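Local structure of uncharacterized protein (Thermotoga maritima, 1VMJ) at residues A[38-43]-A[144-149]. The protein is of unknown function but belongs to the UPF0047 (YjbQ) family, forms a trimer, binds sodium ions and has been proposed to be a thiamin phosphate synthase. Residues are numbered along the deposited sequence; the frame is centred on the assembly and turned at random.
Sequences EECVRE and VLVKII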
loop_
_atom_site.group_PDB
_atom_site.type_symbol
_atom_site.label_atom_id
_atom_site.label_comp_id
_atom_site.label_asym_id
_atom_site.label_seq_id
_atom_site.Cartn_x
_atom_site.Cartn_y
_atom_site.Cartn_z
ATOM N N GLU A 38 -16.947 10.306 -3.745
ATOM C CA GLU A 38 -17.605 10.777 -4.960
ATOM C C GLU A 38 -17.984 12.262 -4.830
ATOM O O GLU A 38 -17.799 13.043 -5.777
ATOM C CB GLU A 38 -18.845 9.925 -5.233
ATOM C CG GLU A 38 -18.481 8.522 -5.697
ATOM C CD GLU A 38 -19.682 7.604 -5.889
ATOM O OE1 GLU A 38 -20.693 7.745 -5.171
ATOM O OE2 GLU A 38 -19.585 6.714 -6.753
ATOM N N GLU A 39 -18.493 12.640 -3.657
ATOM C CA GLU A 39 -18.879 14.037 -3.432
ATOM C C GLU A 39 -17.640 14.960 -3.342
ATOM O O GLU A 39 -17.660 16.066 -3.844
ATOM C CB GLU A 39 -19.753 14.160 -2.182
ATOM C CG GLU A 39 -20.180 15.560 -1.840
ATOM C CD GLU A 39 -21.098 16.183 -2.855
ATOM O OE1 GLU A 39 -21.520 15.519 -3.831
ATOM O OE2 GLU A 39 -21.396 17.372 -2.660
ATOM N N CYS A 40 -16.553 14.486 -2.739
ATOM C CA CYS A 40 -15.272 15.222 -2.775
ATOM C C CYS A 40 -14.827 15.487 -4.193
ATOM O O CYS A 40 -14.459 16.612 -4.560
ATOM C CB CYS A 40 -14.161 14.453 -2.067
ATOM S SG CYS A 40 -14.353 14.264 -0.271
ATOM N N VAL A 41 -14.864 14.442 -5.008
ATOM C CA VAL A 41 -14.396 14.561 -6.388
ATOM C C VAL A 41 -15.288 15.563 -7.104
ATOM O O VAL A 41 -14.810 16.442 -7.822
ATOM C CB VAL A 41 -14.348 13.196 -7.107
ATOM C CG1 VAL A 41 -14.057 13.403 -8.575
ATOM C CG2 VAL A 41 -13.282 12.337 -6.481
ATOM N N ARG A 42 -16.593 15.452 -6.878
ATOM C CA ARG A 42 -17.527 16.309 -7.589
ATOM C C ARG A 42 -17.264 17.763 -7.223
ATOM O O ARG A 42 -17.129 18.614 -8.105
ATOM C CB ARG A 42 -18.972 15.936 -7.250
ATOM C CG ARG A 42 -19.976 16.692 -8.080
ATOM C CD ARG A 42 -21.331 16.726 -7.470
ATOM N NE ARG A 42 -21.345 17.449 -6.204
ATOM C CZ ARG A 42 -21.223 18.766 -6.065
ATOM N NH1 ARG A 42 -21.143 19.569 -7.118
ATOM N NH2 ARG A 42 -21.202 19.285 -4.842
ATOM N N GLU A 43 -17.192 18.045 -5.931
ATOM C CA GLU A 43 -17.056 19.431 -5.519
ATOM C C GLU A 43 -15.674 20.019 -5.854
ATOM O O GLU A 43 -15.546 21.219 -6.056
ATOM C CB GLU A 43 -17.445 19.639 -4.051
ATOM C CG GLU A 43 -16.515 19.227 -3.013
ATOM C CD GLU A 43 -16.804 19.931 -1.655
ATOM O OE1 GLU A 43 -17.546 20.917 -1.647
ATOM O OE2 GLU A 43 -16.241 19.508 -0.640
ATOM N N VAL A 144 -10.061 10.516 8.435
ATOM C CA VAL A 144 -9.560 10.145 7.128
ATOM C C VAL A 144 -9.333 11.412 6.330
ATOM O O VAL A 144 -10.138 12.344 6.384
ATOM C CB VAL A 144 -10.604 9.261 6.407
ATOM C CG1 VAL A 144 -10.353 9.140 4.934
ATOM C CG2 VAL A 144 -10.646 7.886 7.057
ATOM N N LEU A 145 -8.232 11.448 5.608
ATOM C CA LEU A 145 -7.900 12.577 4.753
ATOM C C LEU A 145 -8.172 12.230 3.309
ATOM O O LEU A 145 -7.821 11.142 2.861
ATOM C CB LEU A 145 -6.432 12.996 4.925
ATOM C CG LEU A 145 -6.013 14.260 4.173
ATOM C CD1 LEU A 145 -6.722 15.502 4.697
ATOM C CD2 LEU A 145 -4.493 14.432 4.248
ATOM N N VAL A 146 -8.810 13.154 2.586
ATOM C CA VAL A 146 -8.943 13.096 1.140
ATOM C C VAL A 146 -8.188 14.289 0.585
ATOM O O VAL A 146 -8.418 15.424 1.005
ATOM C CB VAL A 146 -10.414 13.199 0.681
ATOM C CG1 VAL A 146 -10.511 13.166 -0.824
ATOM C CG2 VAL A 146 -11.235 12.088 1.281
ATOM N N LYS A 147 -7.274 14.002 -0.335
ATOM C CA LYS A 147 -6.522 15.004 -1.028
ATOM C C LYS A 147 -6.519 14.705 -2.517
ATOM O O LYS A 147 -6.241 13.595 -2.919
ATOM C CB LYS A 147 -5.077 15.038 -0.496
ATOM C CG LYS A 147 -4.182 16.171 -1.079
ATOM C CD LYS A 147 -4.456 17.506 -0.469
ATOM C CE LYS A 147 -3.439 18.547 -0.952
ATOM N NZ LYS A 147 -3.593 19.860 -0.207
ATOM N N ILE A 148 -6.891 15.702 -3.321
ATOM C CA ILE A 148 -6.946 15.557 -4.769
ATOM C C ILE A 148 -6.123 16.622 -5.417
ATOM O O ILE A 148 -6.189 17.775 -5.022
ATOM C CB ILE A 148 -8.385 15.648 -5.314
ATOM C CG1 ILE A 148 -9.341 14.841 -4.422
ATOM C CG2 ILE A 148 -8.410 15.137 -6.749
ATOM C CD1 ILE A 148 -10.803 14.977 -4.809
ATOM N N ILE A 149 -5.300 16.238 -6.365
ATOM C CA ILE A 149 -4.582 17.216 -7.166
ATOM C C ILE A 149 -4.815 16.942 -8.643
ATOM O O ILE A 149 -5.001 15.783 -9.057
ATOM C CB ILE A 149 -3.067 17.293 -6.863
ATOM C CG1 ILE A 149 -2.340 16.020 -7.241
ATOM C CG2 ILE A 149 -2.817 17.603 -5.397
ATOM C CD1 ILE A 149 -0.819 16.231 -7.258
#
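Ile148 of strand 144-149 reaches helix 38-43 with its CD1 methyl, which lies 3.9 Å from Val41 CA and 4.0 Å from Val41 CG2, the two side chains crossing at about a right angle. The same methyl is 4.0 Å from Cys40 O, so it rests on the helix backbone as well as on side chains. Ile148 CG1 sits beside the backbone N (chi1 -43°), anti to the carbonyl carbon, and the straight chain beyond it carries CD1 to the helix. Two residues earlier on the strand, Val146 turns both methyls to Cys40 SG, CG1 at 4.0 Å and CG2 at 4.1 Å. The axes of segments 38-43 and 144-149 come within 9.7 Å at 34°, running in the same general direction. Leu51 of the adjoining strand 49-55 touches Val41 and Ile148, and Tyr16 of strand 14-22 touches Cys40 and Ile148, so helix 34-44 packs on one face of the five-stranded antiparallel sheet. From Lys147, between Val146 and Ile148, NZ forms a salt bridge with Glu48 of the second subunit. Helix and strand side chains meet through apolar contacts, with neither hydrogen bond nor salt bridge between the segments; van der Waals packing and the exclusion of water hold them together.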